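Local coordinates for Tol-Pal system protein TolB (Acinetobacter baumannii, PDB 7MX5) that probably works in the periplasm as part of the Tol-Pal system, which maintains outer membrane integrity and takes part in outer membrane invagination during cell division, at residues A[31-36]-A[44-49]; A[163-168]-A[197-202]; A[184-189]-A[204-209]. All blocks are in the same frame, centred on the assembly; numbering follows the deposited sequence.

Interaction 1 of 3, residues A[31-36]-A[44-49]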
loop_
_atom_site.group_PDB
_atom_site.type_symbol
_atom_site.label_atom_id
_atom_site.label_comp_id
_atom_site.label_asym_id
_atom_site.label_seq_id
_atom_site.Cartn_x
_atom_site.Cartn_y
_atom_site.Cartn_z
ATOM N N ILE A 31 16.010 -0.145 12.995
ATOM C CA ILE A 31 15.024 -0.265 11.927
ATOM C C ILE A 31 13.965 -1.298 12.295
ATOM O O ILE A 31 12.768 -1.092 12.059
ATOM C CB ILE A 31 15.721 -0.614 10.599
ATOM C CG1 ILE A 31 16.602 0.547 10.136
ATOM C CG2 ILE A 31 14.697 -0.971 9.531
ATOM C CD1 ILE A 31 17.509 0.199 8.974
ATOM N N VAL A 32 14.386 -2.419 12.885
ATOM C CA VAL A 32 13.434 -3.444 13.301
ATOM C C VAL A 32 12.536 -2.918 14.413
ATOM O O VAL A 32 11.314 -3.117 14.391
ATOM C CB VAL A 32 14.179 -4.720 13.731
ATOM C CG1 VAL A 32 13.202 -5.749 14.281
ATOM C CG2 VAL A 32 14.967 -5.292 12.564
ATOM N N GLU A 33 13.123 -2.239 15.402
ATOM C CA GLU A 33 12.329 -1.653 16.476
ATOM C C GLU A 33 11.356 -0.609 15.946
ATOM O O GLU A 33 10.246 -0.469 16.471
ATOM C CB GLU A 33 13.255 -1.042 17.529
ATOM C CG GLU A 33 12.540 -0.353 18.679
ATOM C CD GLU A 33 13.501 0.342 19.622
ATOM O OE1 GLU A 33 14.726 0.192 19.435
ATOM O OE2 GLU A 33 13.034 1.038 20.548
ATOM N N THR A 34 11.750 0.125 14.902
ATOM C CA THR A 34 10.848 1.107 14.309
ATOM C C THR A 34 9.729 0.429 13.528
ATOM O O THR A 34 8.577 0.876 13.569
ATOM C CB THR A 34 11.630 2.060 13.406
ATOM O OG1 THR A 34 12.755 2.586 14.122
ATOM C CG2 THR A 34 10.743 3.208 12.947
ATOM N N ASP A 35 10.049 -0.649 12.809
ATOM C CA ASP A 35 9.025 -1.375 12.065
ATOM C C ASP A 35 7.987 -1.974 13.005
ATOM O O ASP A 35 6.779 -1.838 12.785
ATOM C CB ASP A 35 9.670 -2.468 11.212
ATOM C CG ASP A 35 10.470 -1.913 10.051
ATOM O OD1 ASP A 35 10.193 -0.774 9.622
ATOM O OD2 ASP A 35 11.376 -2.623 9.566
ATOM N N LEU A 36 8.447 -2.642 14.068
ATOM C CA LEU A 36 7.521 -3.254 15.015
ATOM C C LEU A 36 6.612 -2.217 15.661
ATOM O O LEU A 36 5.454 -2.517 15.975
ATOM C CB LEU A 36 8.300 -4.021 16.084
ATOM C CG LEU A 36 9.061 -5.258 15.602
ATOM C CD1 LEU A 36 9.384 -6.182 16.765
ATOM C CD2 LEU A 36 8.270 -5.998 14.532
ATOM N N SER A 44 7.378 -1.756 20.564
ATOM C CA SER A 44 8.708 -2.308 20.773
ATOM C C SER A 44 9.611 -1.261 21.408
ATOM O O SER A 44 9.408 -0.056 21.237
ATOM C CB SER A 44 9.321 -2.805 19.458
ATOM O OG SER A 44 10.632 -3.301 19.663
ATOM N N SER A 45 10.615 -1.738 22.142
ATOM C CA SER A 45 11.558 -0.857 22.814
ATOM C C SER A 45 12.885 -1.582 22.989
ATOM O O SER A 45 12.945 -2.813 23.017
ATOM C CB SER A 45 11.023 -0.387 24.171
ATOM O OG SER A 45 11.508 0.905 24.487
ATOM N N SER A 46 13.954 -0.793 23.115
ATOM C CA SER A 46 15.294 -1.343 23.258
ATOM C C SER A 46 16.144 -0.634 24.305
ATOM O O SER A 46 17.272 -1.074 24.548
ATOM C CB SER A 46 16.033 -1.305 21.910
ATOM O OG SER A 46 16.297 0.029 21.514
ATOM N N LYS A 47 15.644 0.423 24.940
ATOM C CA LYS A 47 16.480 1.246 25.808
ATOM C C LYS A 47 16.342 0.862 27.278
ATOM O O LYS A 47 17.271 0.300 27.866
ATOM C CB LYS A 47 16.141 2.724 25.612
ATOM C CG LYS A 47 16.683 3.305 24.315
ATOM C CD LYS A 47 18.197 3.189 24.255
ATOM C CE LYS A 47 18.799 4.229 23.324
ATOM N NZ LYS A 47 19.908 3.664 22.507
ATOM N N ASN A 48 15.193 1.167 27.883
ATOM C CA ASN A 48 14.967 0.902 29.306
ATOM C C ASN A 48 14.655 -0.584 29.501
ATOM O O ASN A 48 13.540 -0.990 29.831
ATOM C CB ASN A 48 13.850 1.786 29.842
ATOM C CG ASN A 48 14.297 3.218 30.065
ATOM O OD1 ASN A 48 15.490 3.520 30.037
ATOM N ND2 ASN A 48 13.337 4.109 30.285
ATOM N N LEU A 49 15.685 -1.403 29.297
ATOM C CA LEU A 49 15.471 -2.844 29.341
ATOM C C LEU A 49 15.639 -3.379 30.760
ATOM O O LEU A 49 16.522 -2.926 31.496
ATOM C CB LEU A 49 16.436 -3.563 28.407
ATOM C CG LEU A 49 15.748 -4.201 27.203
ATOM C CD1 LEU A 49 15.215 -3.127 26.288
ATOM C CD2 LEU A 49 16.707 -5.108 26.459
HETATM O O HOH W 1 10.856 2.306 20.756
#

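Interaction 2 of 3, residues A[163-168]-A[197-202]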
loop_
_atom_site.group_PDB
_atom_site.type_symbol
_atom_site.label_atom_id
_atom_site.label_comp_id
_atom_site.label_asym_id
_atom_site.label_seq_id
_atom_site.Cartn_x
_atom_site.Cartn_y
_atom_site.Cartn_z
ATOM N N LYS A 163 12.485 6.086 -5.387
ATOM C CA LYS A 163 12.971 5.859 -6.744
ATOM C C LYS A 163 12.063 6.621 -7.698
ATOM O O LYS A 163 10.878 6.298 -7.826
ATOM C CB LYS A 163 13.000 4.363 -7.074
ATOM C CG LYS A 163 13.852 3.966 -8.280
ATOM C CD LYS A 163 13.174 4.310 -9.601
ATOM C CE LYS A 163 13.890 3.686 -10.781
ATOM N NZ LYS A 163 13.871 2.202 -10.733
ATOM N N THR A 164 12.621 7.624 -8.372
ATOM C CA THR A 164 11.853 8.427 -9.315
ATOM C C THR A 164 11.667 7.651 -10.613
ATOM O O THR A 164 12.644 7.313 -11.290
ATOM C CB THR A 164 12.551 9.758 -9.578
ATOM O OG1 THR A 164 12.615 10.514 -8.361
ATOM C CG2 THR A 164 11.789 10.559 -10.623
ATOM N N VAL A 165 10.410 7.369 -10.958
ATOM C CA VAL A 165 10.115 6.660 -12.198
ATOM C C VAL A 165 10.047 7.631 -13.368
ATOM O O VAL A 165 10.522 7.329 -14.468
ATOM C CB VAL A 165 8.809 5.859 -12.047
ATOM C CG1 VAL A 165 8.748 4.740 -13.070
ATOM C CG2 VAL A 165 8.687 5.308 -10.639
ATOM N N LEU A 166 9.461 8.807 -13.150
ATOM C CA LEU A 166 9.302 9.811 -14.191
ATOM C C LEU A 166 8.928 11.135 -13.543
ATOM O O LEU A 166 8.153 11.161 -12.583
ATOM C CB LEU A 166 8.228 9.396 -15.206
ATOM C CG LEU A 166 7.864 10.420 -16.285
ATOM C CD1 LEU A 166 9.093 10.823 -17.087
ATOM C CD2 LEU A 166 6.780 9.880 -17.200
ATOM N N SER A 167 9.490 12.223 -14.065
ATOM C CA SER A 167 9.113 13.572 -13.674
ATOM C C SER A 167 8.752 14.359 -14.924
ATOM O O SER A 167 9.313 14.134 -16.000
ATOM C CB SER A 167 10.240 14.282 -12.909
ATOM O OG SER A 167 11.128 14.937 -13.797
ATOM N N SER A 168 7.805 15.282 -14.779
ATOM C CA SER A 168 7.312 16.018 -15.934
ATOM C C SER A 168 6.655 17.311 -15.479
ATOM O O SER A 168 6.185 17.429 -14.345
ATOM C CB SER A 168 6.323 15.179 -16.750
ATOM O OG SER A 168 5.556 15.997 -17.615
ATOM N N TYR A 197 1.365 4.577 -20.222
ATOM C CA TYR A 197 2.667 3.966 -20.427
ATOM C C TYR A 197 2.817 2.744 -19.528
ATOM O O TYR A 197 2.174 2.641 -18.482
ATOM C CB TYR A 197 3.789 4.964 -20.136
ATOM C CG TYR A 197 3.870 6.114 -21.116
ATOM C CD1 TYR A 197 3.108 7.261 -20.935
ATOM C CD2 TYR A 197 4.713 6.057 -22.216
ATOM C CE1 TYR A 197 3.182 8.317 -21.825
ATOM C CE2 TYR A 197 4.799 7.110 -23.108
ATOM C CZ TYR A 197 4.028 8.236 -22.910
ATOM O OH TYR A 197 4.105 9.283 -23.799
ATOM N N LEU A 198 3.668 1.813 -19.953
ATOM C CA LEU A 198 4.008 0.631 -19.167
ATOM C C LEU A 198 5.523 0.594 -19.018
ATOM O O LEU A 198 6.241 0.397 -20.003
ATOM C CB LEU A 198 3.486 -0.645 -19.823
ATOM C CG LEU A 198 3.518 -1.890 -18.934
ATOM C CD1 LEU A 198 2.886 -1.600 -17.578
ATOM C CD2 LEU A 198 2.823 -3.059 -19.613
ATOM N N GLN A 199 6.005 0.772 -17.791
ATOM C CA GLN A 199 7.422 0.978 -17.522
ATOM C C GLN A 199 8.008 -0.253 -16.841
ATOM O O GLN A 199 7.572 -0.631 -15.748
ATOM C CB GLN A 199 7.628 2.219 -16.654
ATOM C CG GLN A 199 9.082 2.615 -16.474
ATOM C CD GLN A 199 9.274 4.118 -16.480
ATOM O OE1 GLN A 199 8.441 4.860 -16.999
ATOM N NE2 GLN A 199 10.380 4.576 -15.905
ATOM N N ASP A 200 8.998 -0.865 -17.485
ATOM C CA ASP A 200 9.742 -1.962 -16.878
ATOM C C ASP A 200 10.666 -1.405 -15.801
ATOM O O ASP A 200 11.573 -0.624 -16.098
ATOM C CB ASP A 200 10.538 -2.707 -17.949
ATOM C CG ASP A 200 11.174 -3.990 -17.435
ATOM O OD1 ASP A 200 11.861 -3.956 -16.395
ATOM O OD2 ASP A 200 10.984 -5.041 -18.083
ATOM N N LEU A 201 10.440 -1.806 -14.551
ATOM C CA LEU A 201 11.233 -1.282 -13.445
ATOM C C LEU A 201 12.629 -1.887 -13.363
ATOM O O LEU A 201 13.470 -1.356 -12.630
ATOM C CB LEU A 201 10.501 -1.504 -12.121
ATOM C CG LEU A 201 9.145 -0.810 -11.997
ATOM C CD1 LEU A 201 8.384 -1.340 -10.796
ATOM C CD2 LEU A 201 9.325 0.698 -11.903
ATOM N N SER A 202 12.898 -2.972 -14.088
ATOM C CA SER A 202 14.221 -3.591 -14.069
ATOM C C SER A 202 15.165 -2.910 -15.055
ATOM O O SER A 202 16.183 -2.335 -14.656
ATOM C CB SER A 202 14.104 -5.089 -14.372
ATOM O OG SER A 202 15.224 -5.799 -13.874
#

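Interaction 3 of 3, residues A[184-189]-A[204-209]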
loop_
_atom_site.group_PDB
_atom_site.type_symbol
_atom_site.label_atom_id
_atom_site.label_comp_id
_atom_site.label_asym_id
_atom_site.label_seq_id
_atom_site.Cartn_x
_atom_site.Cartn_y
_atom_site.Cartn_z
ATOM N N ILE A 184 5.275 -0.967 -13.791
ATOM C CA ILE A 184 4.308 0.011 -13.314
ATOM C C ILE A 184 3.745 0.757 -14.514
ATOM O O ILE A 184 4.457 1.010 -15.493
ATOM C CB ILE A 184 4.931 0.989 -12.294
ATOM C CG1 ILE A 184 3.851 1.885 -11.685
ATOM C CG2 ILE A 184 6.024 1.830 -12.939
ATOM C CD1 ILE A 184 3.930 1.995 -10.188
ATOM N N ALA A 185 2.458 1.082 -14.450
ATOM C CA ALA A 185 1.791 1.854 -15.484
ATOM C C ALA A 185 1.295 3.169 -14.902
ATOM O O ALA A 185 1.108 3.308 -13.690
ATOM C CB ALA A 185 0.621 1.081 -16.100
ATOM N N TYR A 186 1.076 4.135 -15.789
ATOM C CA TYR A 186 0.666 5.468 -15.375
ATOM C C TYR A 186 0.130 6.213 -16.586
ATOM O O TYR A 186 0.395 5.846 -17.733
ATOM C CB TYR A 186 1.828 6.238 -14.740
ATOM C CG TYR A 186 3.071 6.278 -15.602
ATOM C CD1 TYR A 186 3.267 7.299 -16.522
ATOM C CD2 TYR A 186 4.043 5.289 -15.503
ATOM C CE1 TYR A 186 4.397 7.338 -17.315
ATOM C CE2 TYR A 186 5.178 5.322 -16.290
ATOM C CZ TYR A 186 5.350 6.350 -17.195
ATOM O OH TYR A 186 6.476 6.391 -17.984
ATOM N N VAL A 187 -0.627 7.270 -16.312
ATOM C CA VAL A 187 -1.152 8.156 -17.342
ATOM C C VAL A 187 -0.298 9.414 -17.348
ATOM O O VAL A 187 -0.165 10.088 -16.321
ATOM C CB VAL A 187 -2.630 8.491 -17.094
ATOM C CG1 VAL A 187 -3.183 9.330 -18.238
ATOM C CG2 VAL A 187 -3.430 7.215 -16.920
ATOM N N SER A 188 0.287 9.729 -18.500
ATOM C CA SER A 188 1.191 10.859 -18.633
ATOM C C SER A 188 0.661 11.834 -19.672
ATOM O O SER A 188 0.093 11.427 -20.691
ATOM C CB SER A 188 2.599 10.401 -19.021
ATOM O OG SER A 188 3.455 11.511 -19.233
ATOM N N PHE A 189 0.850 13.126 -19.403
ATOM C CA PHE A 189 0.510 14.187 -20.341
ATOM C C PHE A 189 1.748 14.927 -20.834
ATOM O O PHE A 189 1.633 16.059 -21.317
ATOM C CB PHE A 189 -0.474 15.173 -19.704
ATOM C CG PHE A 189 -1.838 14.594 -19.437
ATOM C CD1 PHE A 189 -2.035 13.683 -18.411
ATOM C CD2 PHE A 189 -2.926 14.971 -20.208
ATOM C CE1 PHE A 189 -3.288 13.154 -18.164
ATOM C CE2 PHE A 189 -4.183 14.448 -19.964
ATOM C CZ PHE A 189 -4.364 13.537 -18.939
ATOM N N GLY A 204 14.240 -0.354 -17.009
ATOM C CA GLY A 204 13.879 1.045 -17.143
ATOM C C GLY A 204 12.859 1.287 -18.237
ATOM O O GLY A 204 11.910 2.053 -18.052
ATOM N N THR A 205 13.042 0.595 -19.366
ATOM C CA THR A 205 12.307 0.857 -20.599
ATOM C C THR A 205 10.800 0.946 -20.376
ATOM O O THR A 205 10.238 0.288 -19.494
ATOM C CB THR A 205 12.608 -0.243 -21.617
ATOM O OG1 THR A 205 12.142 -1.498 -21.107
ATOM C CG2 THR A 205 14.104 -0.331 -21.879
ATOM N N ARG A 206 10.145 1.759 -21.203
ATOM C CA ARG A 206 8.698 1.942 -21.193
ATOM C C ARG A 206 8.131 1.631 -22.576
ATOM O O ARG A 206 8.865 1.351 -23.528
ATOM C CB ARG A 206 8.318 3.369 -20.780
ATOM C CG ARG A 206 8.437 4.379 -21.912
ATOM C CD ARG A 206 8.672 5.792 -21.412
ATOM N NE ARG A 206 7.507 6.423 -20.808
ATOM C CZ ARG A 206 7.271 7.727 -20.852
ATOM N NH1 ARG A 206 8.095 8.558 -21.470
ATOM N NH2 ARG A 206 6.181 8.209 -20.262
ATOM N N GLU A 207 6.804 1.692 -22.680
ATOM C CA GLU A 207 6.111 1.511 -23.948
ATOM C C GLU A 207 4.706 2.082 -23.819
ATOM O O GLU A 207 4.099 2.033 -22.746
ATOM C CB GLU A 207 6.056 0.037 -24.359
ATOM C CG GLU A 207 5.321 -0.857 -23.374
ATOM C CD GLU A 207 4.884 -2.169 -23.992
ATOM O OE1 GLU A 207 4.478 -2.167 -25.173
ATOM O OE2 GLU A 207 4.944 -3.204 -23.295
ATOM N N VAL A 208 4.200 2.627 -24.921
ATOM C CA VAL A 208 2.863 3.209 -24.934
ATOM C C VAL A 208 1.840 2.088 -25.046
ATOM O O VAL A 208 1.822 1.340 -26.029
ATOM C CB VAL A 208 2.701 4.214 -26.082
ATOM C CG1 VAL A 208 1.231 4.546 -26.286
ATOM C CG2 VAL A 208 3.479 5.470 -25.780
ATOM N N ILE A 209 0.984 1.970 -24.034
ATOM C CA ILE A 209 -0.090 0.988 -24.083
ATOM C C ILE A 209 -1.237 1.497 -24.947
ATOM O O ILE A 209 -1.673 0.821 -25.887
ATOM C CB ILE A 209 -0.556 0.641 -22.657
ATOM C CG1 ILE A 209 0.476 -0.250 -21.961
ATOM C CG2 ILE A 209 -1.888 -0.051 -22.700
ATOM C CD1 ILE A 209 0.747 -1.550 -22.685
#

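Interaction 1 of 3, residues A[31-36]-A[44-49]
E33 reaches from helix 29-37 to the chain leaving the strand at 44-49, where S46 OG donates a short hydrogen bond of 2.6 Å to E33 OE1. The hydroxyl comes in on the syn side of the carboxylate but lies 32° out of its plane. The glutamate can span the gap because its chain is stretched: CG is anti to the backbone N (chi1 178°) and the rest continues extended, so that the carboxylate arrives beside the backbone of 45-46. There E33 OE2 lies 3.3 Å from S45 CA. Serine suits position 46, being short enough to meet the acid close to its own backbone.

The tightly packed part is where S44 meets the helix. S44 is buried and fits against two residues one turn apart: its OG is 3.6 Å from E33 CG, while its CB lies 3.7 Å from L36 CB. Its hydroxyl is not left idle, since it bonds to the backbone oxygen of I17. A small residue lets strand and helix approach closely here, with 5.7 Å between the CA atoms of E33 and S44.

The other side is looser and wet. One water donates to E33 OE2 at 2.5 Å and to S44 O at 2.8 Å, tying the acid to the strand backbone; S44 O also accepts from N37. S45, beside it, is exposed and adds little.

The contact joins the last two elements of a beta-alpha-beta unit, strand 16-19, helix 29-37 and strand 43-45, in the amino-terminal domain. I17 and I19 of the neighbouring parallel strand line it, while helix 110-126 packs against I31 and V32 of the same helix.

Interaction 2 of 3, residues A[163-168]-A[197-202]
Q199 NE2 donates to the backbone oxygen of V165 over 3.1 Å, the one hydrogen bond between strand 163-168 and residues 197-202. It is a bent bond: the N-H...O angle is 141°, and the donor stands 31° out of the carbonyl plane. The other end of the amide is held too, since Q199 OE1 accepts from Y186 OH. Glutamine suits the place because one planar group can donate a hydrogen bond through its nitrogen and accept one at its oxygen, which helps fix the rotation of the amide and tells its oxygen from its nitrogen.

Carbon atoms crowd in beside this bond. V165 CG1 comes to 3.3 Å from Q199 NE2 and 3.5 Å from Q199 CD, the two side chains lying alongside and pointing opposite ways. That methyl stands anti to the backbone N (chi1 -159°), which sends it across the gap, and it also meets L201 CD2 at 4.2 Å. A branched valine thus lends an apolar surface to both a leucine and the amide. At the margin K163 NZ approaches L201 O, but at 4.1 Å this is no more than proximity. Past L201 the chain turns: D200 OD1 accepts from S202 N at 2.7 Å in an Asx turn, and T203 N shares the same oxygen.

V165 and L166 form a classic beta bulge opposite L152, a local irregularity on the edge strand of one four-stranded sheet. Residues 197-200 belong to the third strand of the next sheet, so the contact bridges two adjacent blades of the beta propeller near the surface. I154 of strand 150-156 backs both V165 and L201, I184 of strand 183-188 lies against L201, and L166 reaches on to Y186 and R206.

Interaction 3 of 3, residues A[184-189]-A[204-209]
The Y186 ring and the R206 guanidinium lie with their planes 26° apart, yet they do not stack: R206 NH2 sits at the ring's edge, near its plane, 3.6 Å from Y186 CE1. S188 CB lies at the same ring's edge, in plane, and is also at the edge of the guanidinium. The phenol oxygen meets the guanidinium obliquely, with R206 NH2 at 2.9 Å and R206 NE at 3.0 Å from Y186 OH. The cation has an aromatic partner of its own in Y197, through a cation-pi contact.

The arginine chain runs roughly perpendicular to the tyrosine's. Arginine is long enough to reach over the intervening strand 195-200 from strand 206-211, and a bend at chi3 (-73°) turns its head toward the tyrosine. L166, of the adjoining propeller blade, packs on both Y186 and R206.

The chemistry is that of a partly exposed charge with several partners, set against a buried phenol. R206 NH2 forms a salt bridge with E190 OE1, an oxygen that also bonds to S188 OG, so the serine steadies the acid that balances the arginine. Because Y186 OH already donates its hydrogen bond to Q199 OE1, its oxygen can turn its electron-rich side toward the cation, which would probably favour the charged guanidinium and polarise the phenol.

Overall arrangement
Interactions 2 and 3 form one continuous patch, their centres 7 Å apart, and their segments interleave in sequence. Q199 is the joint: its amide oxygen OE1 lies 2.7 Å from Y186 OH, so the link between adjacent blades in interaction 2 runs straight into the cross-strand contact within one blade in interaction 3. A probable backbone hydrogen bond, D200 N to T205 O at 2.6 Å, adds a second tie. Interaction 1 stands apart in the amino-terminal domain, its nearest atoms about 16 Å from interaction 2 and about 21 Å from interaction 3, on the opposite side of the chain's centre from the latter. The three thus sample an alpha/beta domain and a beta propeller.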